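Local coordinates for protein-glutamine gamma-glutamyltransferase (Pagrus major, PDB 1G0D) that probably catalyses the calcium-dependent cross-linking of proteins, joining peptide-bound glutamine to lysine side chains or other primary amines, at residues A[605-610]-A[618-623]. Residues are numbered along the deposited sequence; the frame is centred on the assembly and turned at random.
Sequences VSFTNP and GVFTLE
Phe620 and Val605 meet in the core of the C-terminal immunoglobulin-like beta-sandwich, where strand 601-608 of one sheet faces strand 619-624 of the other. The contact between segments 605-610 and 618-623 is wholly apolar and buried, and it joins the sheets through side chains alone; the nearest CA atoms, those of Val605 and Phe620, stand 8.5 Å apart. Val605 and Phe620 reach into the interface between the sheets from opposite directions, and the valine leads with its CG2 methyl, 3.5 Å from CE1 of Phe620. That methyl meets the ring obliquely, near the CD1-CE1 bond. CG of Phe620 is anti to the carbonyl carbon and beside the backbone N (chi1 -78°), which carries the ring across to the other sheet. There its far end comes up beside Phe607, and the two rings approach edge to edge. Phe665 of the neighbouring strand 659-666 meets both phenylalanines with inclined ring planes, making an aromatic cluster of three, while Val647 of strand 644-651 touches both Val605 and Phe620. The looser end of the contact is the ring pair, with CD2 of Phe607 4.3 Å from CZ of Phe620.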
loop_
_atom_site.group_PDB
_atom_site.type_symbol
_atom_site.label_atom_id
_atom_site.label_comp_id
_atom_site.label_asym_id
_atom_site.label_seq_id
_atom_site.Cartn_x
_atom_site.Cartn_y
_atom_site.Cartn_z
ATOM N N VAL A 605 3.351 -22.994 14.227
ATOM C CA VAL A 605 2.080 -22.302 14.110
ATOM C C VAL A 605 0.957 -23.287 14.431
ATOM O O VAL A 605 1.049 -24.467 14.115
ATOM C CB VAL A 605 1.951 -21.639 12.704
ATOM C CG1 VAL A 605 2.684 -22.456 11.683
ATOM C CG2 VAL A 605 0.507 -21.383 12.369
ATOM N N SER A 606 -0.079 -22.800 15.105
ATOM C CA SER A 606 -1.189 -23.653 15.514
ATOM C C SER A 606 -2.503 -22.911 15.773
ATOM O O SER A 606 -2.492 -21.770 16.206
ATOM C CB SER A 606 -0.795 -24.364 16.805
ATOM O OG SER A 606 -1.367 -23.728 17.943
ATOM N N PHE A 607 -3.638 -23.561 15.528
ATOM C CA PHE A 607 -4.945 -22.947 15.801
ATOM C C PHE A 607 -6.013 -24.020 15.973
ATOM O O PHE A 607 -5.742 -25.202 15.827
ATOM C CB PHE A 607 -5.333 -21.901 14.708
ATOM C CG PHE A 607 -6.092 -22.458 13.516
ATOM C CD1 PHE A 607 -7.470 -22.288 13.413
ATOM C CD2 PHE A 607 -5.416 -23.070 12.456
ATOM C CE1 PHE A 607 -8.167 -22.710 12.280
ATOM C CE2 PHE A 607 -6.101 -23.498 11.316
ATOM C CZ PHE A 607 -7.488 -23.312 11.234
ATOM N N THR A 608 -7.216 -23.601 16.332
ATOM C CA THR A 608 -8.318 -24.529 16.522
ATOM C C THR A 608 -9.467 -24.208 15.589
ATOM O O THR A 608 -9.966 -23.101 15.583
ATOM C CB THR A 608 -8.860 -24.473 17.970
ATOM O OG1 THR A 608 -7.911 -25.058 18.870
ATOM C CG2 THR A 608 -10.152 -25.248 18.075
ATOM N N ASN A 609 -9.881 -25.182 14.798
ATOM C CA ASN A 609 -11.004 -25.015 13.892
ATOM C C ASN A 609 -12.246 -24.495 14.647
ATOM O O ASN A 609 -12.785 -25.180 15.500
ATOM C CB ASN A 609 -11.315 -26.365 13.272
ATOM C CG ASN A 609 -12.397 -26.296 12.243
ATOM O OD1 ASN A 609 -12.943 -25.229 11.978
ATOM N ND2 ASN A 609 -12.719 -27.444 11.647
ATOM N N PRO A 610 -12.693 -23.262 14.364
ATOM C CA PRO A 610 -13.876 -22.717 15.049
ATOM C C PRO A 610 -15.154 -23.143 14.295
ATOM O O PRO A 610 -16.289 -22.850 14.699
ATOM C CB PRO A 610 -13.665 -21.212 14.957
ATOM C CG PRO A 610 -13.052 -21.052 13.622
ATOM C CD PRO A 610 -12.148 -22.283 13.411
ATOM N N GLY A 618 -5.935 -27.356 3.723
ATOM C CA GLY A 618 -5.210 -26.502 4.650
ATOM C C GLY A 618 -3.771 -26.294 4.252
ATOM O O GLY A 618 -3.029 -27.258 4.162
ATOM N N VAL A 619 -3.403 -25.041 3.973
ATOM C CA VAL A 619 -2.032 -24.641 3.603
ATOM C C VAL A 619 -1.601 -23.499 4.503
ATOM O O VAL A 619 -2.358 -22.529 4.670
ATOM C CB VAL A 619 -1.885 -23.952 2.265
ATOM C CG1 VAL A 619 -0.770 -24.560 1.533
ATOM C CG2 VAL A 619 -3.172 -23.881 1.536
ATOM N N PHE A 620 -0.386 -23.585 5.036
ATOM C CA PHE A 620 0.160 -22.520 5.854
ATOM C C PHE A 620 1.246 -21.957 4.929
ATOM O O PHE A 620 1.935 -22.731 4.260
ATOM C CB PHE A 620 0.807 -23.096 7.114
ATOM C CG PHE A 620 -0.167 -23.496 8.181
ATOM C CD1 PHE A 620 -0.654 -22.561 9.076
ATOM C CD2 PHE A 620 -0.604 -24.806 8.287
ATOM C CE1 PHE A 620 -1.576 -22.931 10.078
ATOM C CE2 PHE A 620 -1.518 -25.190 9.274
ATOM C CZ PHE A 620 -2.004 -24.251 10.165
ATOM N N THR A 621 1.378 -20.633 4.846
ATOM C CA THR A 621 2.434 -20.017 4.024
ATOM C C THR A 621 3.207 -19.121 4.960
ATOM O O THR A 621 2.599 -18.300 5.637
ATOM C CB THR A 621 1.878 -19.132 2.927
ATOM O OG1 THR A 621 0.837 -19.833 2.231
ATOM C CG2 THR A 621 2.996 -18.714 1.980
ATOM N N LEU A 622 4.532 -19.264 5.015
ATOM C CA LEU A 622 5.330 -18.455 5.939
ATOM C C LEU A 622 6.357 -17.574 5.249
ATOM O O LEU A 622 6.967 -17.978 4.269
ATOM C CB LEU A 622 6.089 -19.341 6.928
ATOM C CG LEU A 622 5.572 -20.491 7.793
ATOM C CD1 LEU A 622 5.834 -20.159 9.240
ATOM C CD2 LEU A 622 4.133 -20.738 7.581
ATOM N N GLU A 623 6.555 -16.361 5.755
ATOM C CA GLU A 623 7.553 -15.479 5.177
ATOM C C GLU A 623 7.956 -14.377 6.143
ATOM O O GLU A 623 7.225 -14.058 7.082
ATOM C CB GLU A 623 7.026 -14.856 3.906
ATOM C CG GLU A 623 6.246 -13.619 4.175
ATOM C CD GLU A 623 6.012 -12.826 2.928
ATOM O OE1 GLU A 623 6.997 -12.527 2.217
ATOM O OE2 GLU A 623 4.835 -12.514 2.654
#